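Local structure of isomaltodextranase (Arthrobacter globiformis, 5AWO) at residues N126-R132 against N167-L172; D158-I164 against Q216-H221; N492-Y496 against W570-G574; Y532-T538 against F564-W570. The protein hydrolyses alpha-1,6-glucosidic linkages of dextran-like polysaccharides, removing successive isomaltose units from the non-reducing chain ends. All coordinates share one frame; numbering follows the deposited sequence.

Contact 1: N126-R132 against N167-L172; sequences NPLWVHR and NQLYWL
Two indoles from facing strands, Trp-129 and Trp-171, lie side by side in an offset stack: the five-membered ring of Trp-129 sits over the six-membered ring of Trp-171, centroids 4.4 Å apart and planes 29° from parallel. Trp-129 NE1 rests over the rim of the Trp-171 face, 3.3 Å from CH2. Over one face of Trp-129, Leu-169 CD1 makes a CH-pi contact 3.9 Å from the five-membered ring centroid; Asn-126 CB lies toward the rim of the opposite face. Strands 129-131 and 169-172 pair as an antiparallel ribbon just after strand 120-124 of the TIM barrel. Val-130 and Tyr-170 are its hydrogen-bonded pair, with Val-130 N to Tyr-170 O at 3.0 Å. The indoles, Leu-169 and His-131 share one side of the ribbon, near the probable nucleophile Asp-201, whose backbone O binds Asn-126 ND2. Beyond the ribbon, Arg-132 N donates to Gln-168 O. The Arg-132 chain, extended from CG to NE with chi1 -174°, runs on past the end of the strand, where NH1 meets a lone pair of Asn-167 O at 2.9 Å, the acceptor lying in the guanidinium plane; NE pairs with Glu-136.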
# COMPACT_ATOMS: atom_id res chain seq x y z
N ASN A 126 8.92 -2.12 -16.50
CA ASN A 126 8.13 -3.34 -16.48
C ASN A 126 9.01 -4.43 -17.08
O ASN A 126 9.37 -4.34 -18.25
CB ASN A 126 6.83 -3.16 -17.27
CG ASN A 126 5.91 -4.36 -17.15
OD1 ASN A 126 6.39 -5.51 -17.08
ND2 ASN A 126 4.59 -4.13 -17.11
N PRO A 127 9.35 -5.46 -16.29
CA PRO A 127 10.31 -6.46 -16.79
C PRO A 127 9.73 -7.44 -17.79
O PRO A 127 10.45 -8.35 -18.24
CB PRO A 127 10.76 -7.16 -15.53
CG PRO A 127 9.55 -7.09 -14.64
CD PRO A 127 8.93 -5.76 -14.92
N LEU A 128 8.46 -7.26 -18.18
CA LEU A 128 7.90 -7.96 -19.32
C LEU A 128 8.02 -7.18 -20.62
O LEU A 128 7.54 -7.63 -21.67
CB LEU A 128 6.46 -8.42 -19.07
CG LEU A 128 6.52 -9.88 -18.54
CD1 LEU A 128 6.95 -9.92 -17.09
CD2 LEU A 128 5.17 -10.55 -18.68
N TRP A 129 8.63 -6.00 -20.58
CA TRP A 129 8.96 -5.27 -21.78
C TRP A 129 10.26 -5.84 -22.33
O TRP A 129 11.22 -6.06 -21.57
CB TRP A 129 9.11 -3.76 -21.56
CG TRP A 129 7.81 -3.01 -21.44
CD1 TRP A 129 6.65 -3.30 -22.05
CD2 TRP A 129 7.58 -1.85 -20.65
NE1 TRP A 129 5.67 -2.37 -21.69
CE2 TRP A 129 6.23 -1.48 -20.82
CE3 TRP A 129 8.39 -1.07 -19.82
CZ2 TRP A 129 5.67 -0.37 -20.19
CZ3 TRP A 129 7.83 0.01 -19.17
CH2 TRP A 129 6.48 0.36 -19.35
N VAL A 130 10.29 -6.03 -23.65
CA VAL A 130 11.50 -6.42 -24.35
C VAL A 130 11.72 -5.40 -25.46
O VAL A 130 10.85 -5.27 -26.36
CB VAL A 130 11.35 -7.84 -24.93
CG1 VAL A 130 12.68 -8.31 -25.49
CG2 VAL A 130 10.83 -8.83 -23.89
N HIS A 131 12.83 -4.69 -25.45
CA HIS A 131 13.00 -3.63 -26.43
C HIS A 131 13.24 -4.20 -27.83
O HIS A 131 14.02 -5.14 -27.98
CB HIS A 131 14.14 -2.67 -26.08
CG HIS A 131 13.97 -1.33 -26.69
ND1 HIS A 131 14.15 -1.10 -28.04
CD2 HIS A 131 13.49 -0.18 -26.18
CE1 HIS A 131 13.88 0.17 -28.31
NE2 HIS A 131 13.46 0.74 -27.19
N ARG A 132 12.63 -3.60 -28.84
CA ARG A 132 12.82 -4.03 -30.21
C ARG A 132 14.31 -4.02 -30.60
O ARG A 132 14.75 -4.90 -31.35
CB ARG A 132 12.01 -3.14 -31.16
CG ARG A 132 12.01 -3.57 -32.60
CD ARG A 132 11.07 -2.65 -33.35
NE ARG A 132 11.01 -2.94 -34.78
CZ ARG A 132 10.08 -2.49 -35.61
NH1 ARG A 132 9.10 -1.71 -35.16
NH2 ARG A 132 10.12 -2.82 -36.90
N ASN A 167 5.41 0.53 -31.40
CA ASN A 167 6.23 -0.43 -32.13
C ASN A 167 7.68 -0.49 -31.68
O ASN A 167 8.56 -0.90 -32.45
CB ASN A 167 6.12 -0.13 -33.63
CG ASN A 167 6.85 1.13 -34.04
OD1 ASN A 167 7.31 1.93 -33.22
ND2 ASN A 167 6.98 1.31 -35.35
N GLN A 168 7.92 -0.12 -30.42
CA GLN A 168 9.27 -0.08 -29.88
C GLN A 168 9.53 -1.08 -28.76
O GLN A 168 10.69 -1.47 -28.55
CB GLN A 168 9.62 1.33 -29.40
CG GLN A 168 9.67 2.34 -30.56
CD GLN A 168 10.75 2.00 -31.58
OE1 GLN A 168 10.48 1.87 -32.78
NE2 GLN A 168 11.97 1.85 -31.11
N LEU A 169 8.49 -1.46 -28.02
CA LEU A 169 8.61 -2.41 -26.94
C LEU A 169 7.71 -3.59 -27.22
O LEU A 169 6.52 -3.41 -27.54
CB LEU A 169 8.15 -1.78 -25.59
CG LEU A 169 8.93 -0.56 -25.10
CD1 LEU A 169 8.24 0.14 -23.94
CD2 LEU A 169 10.34 -0.96 -24.71
N TYR A 170 8.25 -4.81 -27.18
CA TYR A 170 7.41 -5.98 -27.20
C TYR A 170 6.90 -6.31 -25.82
O TYR A 170 7.58 -6.02 -24.82
CB TYR A 170 8.20 -7.21 -27.68
CG TYR A 170 8.55 -7.23 -29.14
CD1 TYR A 170 9.74 -6.67 -29.60
CD2 TYR A 170 7.70 -7.83 -30.06
CE1 TYR A 170 10.05 -6.69 -30.96
CE2 TYR A 170 8.02 -7.85 -31.41
CZ TYR A 170 9.19 -7.28 -31.85
OH TYR A 170 9.51 -7.30 -33.20
N TRP A 171 5.75 -6.97 -25.74
CA TRP A 171 5.42 -7.70 -24.54
C TRP A 171 6.05 -9.09 -24.63
O TRP A 171 5.95 -9.77 -25.65
CB TRP A 171 3.91 -7.86 -24.38
CG TRP A 171 3.17 -6.65 -23.87
CD1 TRP A 171 2.10 -6.04 -24.47
CD2 TRP A 171 3.38 -5.96 -22.63
NE1 TRP A 171 1.66 -5.01 -23.70
CE2 TRP A 171 2.42 -4.94 -22.56
CE3 TRP A 171 4.27 -6.12 -21.57
CZ2 TRP A 171 2.32 -4.06 -21.47
CZ3 TRP A 171 4.18 -5.24 -20.48
CH2 TRP A 171 3.22 -4.22 -20.44
N LEU A 172 6.70 -9.49 -23.56
CA LEU A 172 7.28 -10.82 -23.43
C LEU A 172 6.25 -11.90 -23.56
O LEU A 172 5.16 -11.77 -23.04
CB LEU A 172 7.95 -10.93 -22.05
CG LEU A 172 8.45 -12.32 -21.63
CD1 LEU A 172 9.62 -12.68 -22.49
CD2 LEU A 172 8.82 -12.31 -20.15

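Contact 2: D158-I164 against Q216-H221; sequences DFFARDI and QVNAPH
A type II turn from Phe-159 to Arg-162 leads the backbone into a short 3-10 segment, where Asp-163 N donates to Val-217 O at 2.8 Å, approaching from above the carbonyl plane. Both segments belong to loops of the GH27 TIM barrel: 216-221 leads into helix 223-237, and the weakly bonded strand 158-159 runs beside strand 169-172. At the other end of the contact, Asp-158 and His-221 approach from opposite directions and meet in a His-carboxylate hydrogen bond. His-221 NE2 donates to the syn lone pair of Asp-158 OD2 at 2.6 Å; ring and carboxylate are nearly coplanar, 8° apart. Asp-158 CG stands anti to the backbone N (chi1 -175°), which swings the carboxylate across to the imidazole edge. ND1 is held by Tyr-206 O, so both ring nitrogens are bonded, which fixes the rotation of the imidazole, and Tyr-206 also stacks on it. Beside the carboxylate, Ala-219 CB packs 3.6 Å from Asp-158 OD1; toward the turn, the Arg-162 guanidinium spreads one face over the backbone at Ala-219 N. Its chain bends at chi3 (70°), bringing NE to Asp-163 OD1 at 3.2 Å in a salt bridge that meets the carboxylate from above its plane. Asn-218 CB fits against the turn, 3.3 Å from Phe-159 O. One water bridges the two segments: it accepts from Ala-219 N at 3.0 Å and donates to both Asp-158 OD1 and Phe-159 O, each at 2.8 Å.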
# COMPACT_ATOMS: atom_id res chain seq x y z
N ASP A 158 3.78 -8.48 -31.46
CA ASP A 158 3.11 -8.35 -30.15
C ASP A 158 3.75 -7.17 -29.39
O ASP A 158 4.48 -7.36 -28.41
CB ASP A 158 3.18 -9.68 -29.37
CG ASP A 158 2.41 -9.66 -28.07
OD1 ASP A 158 1.77 -8.65 -27.72
OD2 ASP A 158 2.43 -10.68 -27.35
N PHE A 159 3.50 -5.96 -29.89
CA PHE A 159 4.04 -4.73 -29.33
C PHE A 159 3.15 -4.18 -28.24
O PHE A 159 1.90 -4.24 -28.31
CB PHE A 159 4.19 -3.64 -30.39
CG PHE A 159 5.24 -3.96 -31.41
CD1 PHE A 159 6.59 -3.98 -31.06
CD2 PHE A 159 4.88 -4.25 -32.70
CE1 PHE A 159 7.57 -4.29 -32.00
CE2 PHE A 159 5.86 -4.54 -33.65
CZ PHE A 159 7.19 -4.57 -33.30
N PHE A 160 3.81 -3.68 -27.21
CA PHE A 160 3.15 -2.80 -26.26
C PHE A 160 2.49 -1.65 -27.02
O PHE A 160 3.13 -0.99 -27.85
CB PHE A 160 4.21 -2.26 -25.29
CG PHE A 160 3.74 -1.09 -24.46
CD1 PHE A 160 2.72 -1.26 -23.54
CD2 PHE A 160 4.30 0.14 -24.63
CE1 PHE A 160 2.28 -0.17 -22.78
CE2 PHE A 160 3.87 1.22 -23.88
CZ PHE A 160 2.85 1.06 -22.96
N ALA A 161 1.21 -1.42 -26.73
CA ALA A 161 0.44 -0.31 -27.34
C ALA A 161 0.30 -0.44 -28.85
O ALA A 161 0.11 0.57 -29.53
CB ALA A 161 1.03 1.04 -26.95
N ARG A 162 0.40 -1.66 -29.36
CA ARG A 162 0.34 -1.93 -30.81
C ARG A 162 -0.80 -1.18 -31.49
O ARG A 162 -0.63 -0.61 -32.57
CB ARG A 162 0.15 -3.42 -30.99
CG ARG A 162 -0.06 -3.93 -32.41
CD ARG A 162 -0.41 -5.41 -32.36
NE ARG A 162 -1.74 -5.65 -31.81
CZ ARG A 162 -2.27 -6.85 -31.57
NH1 ARG A 162 -1.59 -7.96 -31.81
NH2 ARG A 162 -3.50 -6.93 -31.08
N ASP A 163 -1.97 -1.18 -30.87
CA ASP A 163 -3.15 -0.70 -31.57
C ASP A 163 -3.29 0.81 -31.58
O ASP A 163 -4.14 1.33 -32.29
CB ASP A 163 -4.40 -1.37 -31.02
CG ASP A 163 -4.35 -2.87 -31.15
OD1 ASP A 163 -3.95 -3.38 -32.23
OD2 ASP A 163 -4.68 -3.57 -30.19
N ILE A 164 -2.45 1.51 -30.82
CA ILE A 164 -2.40 2.96 -30.86
C ILE A 164 -1.05 3.45 -31.36
O ILE A 164 -0.61 4.57 -31.08
CB ILE A 164 -2.79 3.58 -29.49
CG1 ILE A 164 -1.93 3.04 -28.34
CG2 ILE A 164 -4.26 3.31 -29.21
CD1 ILE A 164 -2.06 3.89 -27.09
N GLN A 216 -9.16 -1.05 -27.35
CA GLN A 216 -8.14 -2.08 -27.49
C GLN A 216 -6.81 -1.40 -27.70
O GLN A 216 -6.66 -0.54 -28.58
CB GLN A 216 -8.39 -3.00 -28.70
CG GLN A 216 -9.77 -3.60 -28.79
CD GLN A 216 -10.07 -4.54 -27.66
OE1 GLN A 216 -9.17 -5.17 -27.10
NE2 GLN A 216 -11.36 -4.70 -27.35
N VAL A 217 -5.83 -1.76 -26.89
CA VAL A 217 -4.52 -1.13 -27.01
C VAL A 217 -3.43 -2.07 -27.51
O VAL A 217 -2.49 -1.63 -28.16
CB VAL A 217 -4.09 -0.47 -25.69
CG1 VAL A 217 -4.99 0.73 -25.42
CG2 VAL A 217 -4.11 -1.45 -24.53
N ASN A 218 -3.52 -3.35 -27.16
CA ASN A 218 -2.59 -4.36 -27.69
C ASN A 218 -3.15 -5.77 -27.50
O ASN A 218 -4.29 -5.93 -27.06
CB ASN A 218 -1.17 -4.17 -27.13
CG ASN A 218 -1.07 -4.30 -25.61
OD1 ASN A 218 -1.48 -5.31 -25.01
ND2 ASN A 218 -0.47 -3.31 -25.01
N ALA A 219 -2.37 -6.79 -27.86
CA ALA A 219 -2.79 -8.16 -27.64
C ALA A 219 -2.99 -8.46 -26.16
O ALA A 219 -2.20 -8.00 -25.33
CB ALA A 219 -1.76 -9.12 -28.22
N PRO A 220 -4.01 -9.26 -25.81
CA PRO A 220 -4.13 -9.77 -24.46
C PRO A 220 -3.11 -10.89 -24.20
O PRO A 220 -2.70 -11.58 -25.15
CB PRO A 220 -5.56 -10.32 -24.43
CG PRO A 220 -5.76 -10.80 -25.82
CD PRO A 220 -5.05 -9.83 -26.69
N HIS A 221 -2.77 -11.12 -22.95
CA HIS A 221 -1.90 -12.26 -22.59
C HIS A 221 -2.49 -13.25 -21.63
O HIS A 221 -1.92 -14.32 -21.42
CB HIS A 221 -0.53 -11.74 -22.16
CG HIS A 221 0.14 -10.99 -23.25
ND1 HIS A 221 -0.12 -9.66 -23.50
CD2 HIS A 221 0.92 -11.41 -24.28
CE1 HIS A 221 0.53 -9.28 -24.58
NE2 HIS A 221 1.16 -10.33 -25.08
O HOH W 1 0.40 -6.52 -28.90

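Contact 3: N492-Y496 against W570-G574; sequences NHPGY and WDTWG
Trp-573 NE1 donates to Pro-494 O at 2.9 Å, an almost straight bond (170° at the hydrogen) that lies in the indole plane but reaches the carbonyl 33° out of its own plane. The indole, its CG anti to the carbonyl carbon and beside the backbone N, is directed at the backbone from Pro-494 to Tyr-496. Gly-495 O and Tyr-496 CA lie over one face, and Tyr-496 CB packs 3.9 Å from Trp-573 CZ2. Gly-495 brings the chain close to the ring, with its C 3.3 Å from Trp-573 NE1. Its backbone angles (phi 104°) and the nearness of the indole both suit a residue without a side chain.

Earlier in both segments, the His-493 imidazole receives Trp-570 CB squarely over its centre, a CH-pi contact of 3.5 Å to the ring centroid. The His-493 and Trp-570 rings are near parallel but slid apart, barely overlapping. Asp-571 OD1 comes near the plane of the imidazole at its edge and touches Pro-494 CD at 3.4 Å. The two loops, which follow strands 488-490 and 555-564, meet here at the surface of the beta-sandwich carbohydrate-binding module, and Arg-533 of strand 526-535 donates from NH1 to Gly-495 O. With one direct hydrogen bond between the segments, the match of the loops rests mainly on ring faces and apolar edges, while the buried His-493 O has no polar partner.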
# COMPACT_ATOMS: atom_id res chain seq x y z
N ASN A 492 -23.50 -6.35 12.48
CA ASN A 492 -24.86 -6.88 12.42
C ASN A 492 -25.28 -7.68 13.65
O ASN A 492 -26.32 -8.33 13.60
CB ASN A 492 -25.08 -7.66 11.13
CG ASN A 492 -24.20 -8.88 11.01
OD1 ASN A 492 -23.13 -8.99 11.62
ND2 ASN A 492 -24.66 -9.83 10.18
N HIS A 493 -24.48 -7.62 14.71
CA HIS A 493 -24.87 -8.15 16.02
C HIS A 493 -24.55 -7.08 17.07
O HIS A 493 -23.39 -6.71 17.23
CB HIS A 493 -24.11 -9.45 16.33
CG HIS A 493 -24.35 -10.52 15.32
ND1 HIS A 493 -25.59 -11.07 15.10
CD2 HIS A 493 -23.50 -11.15 14.47
CE1 HIS A 493 -25.50 -11.99 14.14
NE2 HIS A 493 -24.24 -12.05 13.75
N PRO A 494 -25.57 -6.59 17.81
CA PRO A 494 -25.22 -5.51 18.76
C PRO A 494 -24.29 -5.90 19.93
O PRO A 494 -24.05 -7.09 20.18
CB PRO A 494 -26.58 -5.01 19.27
CG PRO A 494 -27.62 -5.93 18.73
CD PRO A 494 -27.02 -6.78 17.65
N GLY A 495 -23.74 -4.89 20.62
CA GLY A 495 -22.90 -5.10 21.82
C GLY A 495 -21.42 -4.92 21.61
O GLY A 495 -20.62 -4.93 22.55
N TYR A 496 -21.02 -4.77 20.35
CA TYR A 496 -19.63 -4.44 20.03
C TYR A 496 -19.28 -3.04 20.56
O TYR A 496 -20.13 -2.17 20.61
CB TYR A 496 -19.40 -4.51 18.51
CG TYR A 496 -20.37 -3.69 17.71
CD1 TYR A 496 -20.18 -2.34 17.50
CD2 TYR A 496 -21.51 -4.27 17.16
CE1 TYR A 496 -21.05 -1.60 16.75
CE2 TYR A 496 -22.42 -3.53 16.45
CZ TYR A 496 -22.19 -2.18 16.23
OH TYR A 496 -23.09 -1.47 15.51
N TRP A 570 -25.19 -14.64 19.25
CA TRP A 570 -24.19 -13.84 18.54
C TRP A 570 -24.10 -12.39 19.05
O TRP A 570 -23.10 -11.74 18.79
CB TRP A 570 -24.46 -13.88 17.03
CG TRP A 570 -23.99 -15.17 16.39
CD1 TRP A 570 -24.79 -16.15 15.85
CD2 TRP A 570 -22.64 -15.63 16.25
NE1 TRP A 570 -24.01 -17.19 15.39
CE2 TRP A 570 -22.69 -16.90 15.63
CE3 TRP A 570 -21.39 -15.10 16.60
CZ2 TRP A 570 -21.54 -17.64 15.33
CZ3 TRP A 570 -20.26 -15.82 16.31
CH2 TRP A 570 -20.33 -17.08 15.68
N ASP A 571 -25.12 -11.93 19.79
CA ASP A 571 -25.11 -10.62 20.50
C ASP A 571 -24.40 -10.63 21.86
O ASP A 571 -24.32 -9.60 22.53
CB ASP A 571 -26.55 -10.16 20.81
CG ASP A 571 -27.36 -9.86 19.59
OD1 ASP A 571 -26.84 -10.05 18.46
OD2 ASP A 571 -28.53 -9.46 19.76
N THR A 572 -23.92 -11.79 22.29
CA THR A 572 -23.17 -11.91 23.53
C THR A 572 -21.68 -11.83 23.25
O THR A 572 -21.18 -12.52 22.36
CB THR A 572 -23.49 -13.26 24.23
OG1 THR A 572 -24.90 -13.47 24.23
CG2 THR A 572 -22.98 -13.28 25.64
N TRP A 573 -20.96 -11.05 24.04
CA TRP A 573 -19.52 -10.86 23.90
C TRP A 573 -18.79 -11.32 25.15
O TRP A 573 -19.24 -11.06 26.29
CB TRP A 573 -19.20 -9.38 23.58
CG TRP A 573 -19.89 -8.92 22.31
CD1 TRP A 573 -21.15 -8.46 22.19
CD2 TRP A 573 -19.33 -8.92 20.98
NE1 TRP A 573 -21.44 -8.18 20.87
CE2 TRP A 573 -20.33 -8.45 20.11
CE3 TRP A 573 -18.09 -9.28 20.46
CZ2 TRP A 573 -20.13 -8.33 18.73
CZ3 TRP A 573 -17.90 -9.17 19.09
CH2 TRP A 573 -18.90 -8.70 18.25
N GLY A 574 -17.68 -12.02 24.96
CA GLY A 574 -16.80 -12.39 26.05
C GLY A 574 -15.37 -11.94 25.84
O GLY A 574 -15.03 -11.41 24.77

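Contact 4: Y532-T538 against F564-W570; sequences YRYANAT and FPGLATW
The ring of Phe-564 is the main bump, wedged edge-on between two tyrosines of strand 526-535. Its CD2 side presses on the face of Tyr-534, CD2 lying 3.6 Å from Tyr-534 CG, and its CE2-CZ end meets the face of Tyr-532. Both pairs are T-shaped, with planes 73° and 77° apart. Tyr-534 CG lies between its backbone N and carbonyl carbon (chi1 78°), which lays the ring across the start of the opposite loop; Phe-564 CB sits over that ring too. The far end of Tyr-534 fits against Pro-565 and Leu-567: OH touches Pro-565 CD and donates to Pro-565 O at 2.8 Å.

A second bump and hollow lie at the other end, where the loop curls round the end of the strand in this beta-sandwich carbohydrate-binding module. The methyl of Ala-537 stands 3.5 Å above the centroid of the Trp-570 five-membered ring, almost on its normal. The same indole face spans the backbone of Asn-536 and Ala-537, and Thr-538 CG2 brushes the far rim at CZ2. Between these two packing sites Asn-536 bridges the segments. Its ND2 donates to Phe-564 O at 2.9 Å and also to Asp-540 O, while OD1 takes both N and OG1 of Thr-538, the first bond closing an Asx turn. Its backbone O receives Leu-567 N at 2.7 Å, and a water links its N to Thr-569 O. Every polar group of Asn-536, backbone and amide, is thus satisfied, which fixes the amide's rotation and ties the loop between two aromatic packing sites.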
# COMPACT_ATOMS: atom_id res chain seq x y z
N TYR A 532 -8.79 -10.96 24.33
CA TYR A 532 -9.51 -10.98 23.05
C TYR A 532 -11.01 -10.83 23.31
O TYR A 532 -11.63 -11.71 23.92
CB TYR A 532 -9.28 -12.31 22.32
CG TYR A 532 -7.87 -12.83 22.21
CD1 TYR A 532 -7.28 -13.56 23.26
CD2 TYR A 532 -7.12 -12.68 21.04
CE1 TYR A 532 -6.00 -14.06 23.14
CE2 TYR A 532 -5.83 -13.17 20.92
CZ TYR A 532 -5.26 -13.87 21.97
OH TYR A 532 -3.97 -14.35 21.82
N ARG A 533 -11.62 -9.72 22.89
CA ARG A 533 -13.06 -9.58 23.01
C ARG A 533 -13.70 -10.15 21.75
O ARG A 533 -13.37 -9.72 20.63
CB ARG A 533 -13.53 -8.14 23.26
CG ARG A 533 -15.00 -8.05 23.64
CD ARG A 533 -15.42 -6.67 24.14
NE ARG A 533 -16.72 -6.69 24.80
CZ ARG A 533 -17.88 -6.26 24.30
NH1 ARG A 533 -17.97 -5.72 23.09
NH2 ARG A 533 -18.98 -6.34 25.03
N TYR A 534 -14.61 -11.09 21.94
CA TYR A 534 -15.09 -11.94 20.86
C TYR A 534 -16.57 -12.31 21.04
O TYR A 534 -17.11 -12.19 22.15
CB TYR A 534 -14.25 -13.23 20.81
CG TYR A 534 -14.66 -14.22 21.87
CD1 TYR A 534 -14.19 -14.11 23.17
CD2 TYR A 534 -15.58 -15.23 21.59
CE1 TYR A 534 -14.59 -15.01 24.17
CE2 TYR A 534 -15.99 -16.12 22.57
CZ TYR A 534 -15.50 -15.99 23.85
OH TYR A 534 -15.91 -16.88 24.84
N ALA A 535 -17.20 -12.76 19.97
CA ALA A 535 -18.50 -13.45 20.01
C ALA A 535 -18.33 -14.85 19.39
O ALA A 535 -17.51 -15.04 18.48
CB ALA A 535 -19.57 -12.67 19.27
N ASN A 536 -19.08 -15.82 19.90
CA ASN A 536 -19.10 -17.19 19.37
C ASN A 536 -20.36 -17.91 19.83
O ASN A 536 -20.42 -18.34 20.97
CB ASN A 536 -17.89 -17.99 19.85
CG ASN A 536 -18.03 -19.49 19.61
OD1 ASN A 536 -18.79 -19.93 18.76
ND2 ASN A 536 -17.28 -20.27 20.36
N ALA A 537 -21.34 -17.98 18.95
CA ALA A 537 -22.58 -18.70 19.22
C ALA A 537 -22.70 -19.88 18.27
O ALA A 537 -23.77 -20.13 17.75
CB ALA A 537 -23.78 -17.78 19.08
N THR A 538 -21.59 -20.57 18.04
CA THR A 538 -21.60 -21.77 17.21
C THR A 538 -22.20 -22.98 17.94
O THR A 538 -22.49 -23.99 17.30
CB THR A 538 -20.20 -22.17 16.76
OG1 THR A 538 -19.35 -22.34 17.90
CG2 THR A 538 -19.60 -21.10 15.80
N PHE A 564 -11.92 -20.31 22.52
CA PHE A 564 -12.95 -19.29 22.68
C PHE A 564 -14.30 -19.95 23.02
O PHE A 564 -14.96 -20.51 22.15
CB PHE A 564 -13.07 -18.48 21.38
CG PHE A 564 -11.84 -17.68 21.05
CD1 PHE A 564 -10.79 -18.25 20.34
CD2 PHE A 564 -11.73 -16.35 21.44
CE1 PHE A 564 -9.65 -17.51 20.03
CE2 PHE A 564 -10.59 -15.62 21.13
CZ PHE A 564 -9.55 -16.19 20.43
N PRO A 565 -14.73 -19.88 24.30
CA PRO A 565 -15.97 -20.56 24.73
C PRO A 565 -17.23 -20.12 24.00
O PRO A 565 -17.38 -18.93 23.67
CB PRO A 565 -16.06 -20.22 26.22
CG PRO A 565 -14.66 -19.96 26.65
CD PRO A 565 -13.95 -19.38 25.45
N GLY A 566 -18.13 -21.07 23.75
CA GLY A 566 -19.43 -20.78 23.15
C GLY A 566 -20.27 -19.96 24.11
O GLY A 566 -20.21 -20.15 25.33
N LEU A 567 -21.04 -19.03 23.55
CA LEU A 567 -21.91 -18.13 24.29
C LEU A 567 -23.31 -18.23 23.70
O LEU A 567 -23.50 -18.77 22.61
CB LEU A 567 -21.39 -16.69 24.21
CG LEU A 567 -19.94 -16.45 24.68
CD1 LEU A 567 -19.48 -15.03 24.36
CD2 LEU A 567 -19.78 -16.72 26.16
N ALA A 568 -24.31 -17.70 24.41
CA ALA A 568 -25.70 -17.99 24.10
C ALA A 568 -26.16 -17.50 22.74
O ALA A 568 -26.89 -18.18 22.03
CB ALA A 568 -26.61 -17.42 25.18
N THR A 569 -25.75 -16.28 22.39
CA THR A 569 -26.22 -15.68 21.16
C THR A 569 -25.05 -14.94 20.53
O THR A 569 -24.06 -14.69 21.18
CB THR A 569 -27.35 -14.68 21.41
OG1 THR A 569 -26.82 -13.54 22.09
CG2 THR A 569 -28.49 -15.29 22.26
N TRP A 570 -25.19 -14.64 19.25
CA TRP A 570 -24.19 -13.84 18.54
C TRP A 570 -24.10 -12.39 19.05
O TRP A 570 -23.10 -11.74 18.79
CB TRP A 570 -24.46 -13.88 17.03
CG TRP A 570 -23.99 -15.17 16.39
CD1 TRP A 570 -24.79 -16.15 15.85
CD2 TRP A 570 -22.64 -15.63 16.25
NE1 TRP A 570 -24.01 -17.19 15.39
CE2 TRP A 570 -22.69 -16.90 15.63
CE3 TRP A 570 -21.39 -15.10 16.60
CZ2 TRP A 570 -21.54 -17.64 15.33
CZ3 TRP A 570 -20.26 -15.82 16.31
CH2 TRP A 570 -20.33 -17.08 15.68
O HOH W 2 -21.16 -15.00 21.28

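In the fold
From the N terminus, where strand 17-18 pairs with strand 555-564, the chain enters the TIM barrel; after its strand 120-124 contact 1 closes the loop between 126-132 and 167-172. Contact 2 crosses it: segment 158-164 lies inside that loop and pairs with 216-221 beyond it. The two touch directly, Trp-171 N to Asp-158 O and Leu-169 O to Phe-160 N, so the ribbon, the 158-164 segment and the loop leading into helix 223-237 are joined. Far along the chain, contact 3 closes 492-496 on 570-574, and contact 4 nests inside it, sharing Trp-570. These tie loops and strand 526-535 within the carbohydrate-binding module, with centres about 55 Å from that of contact 1.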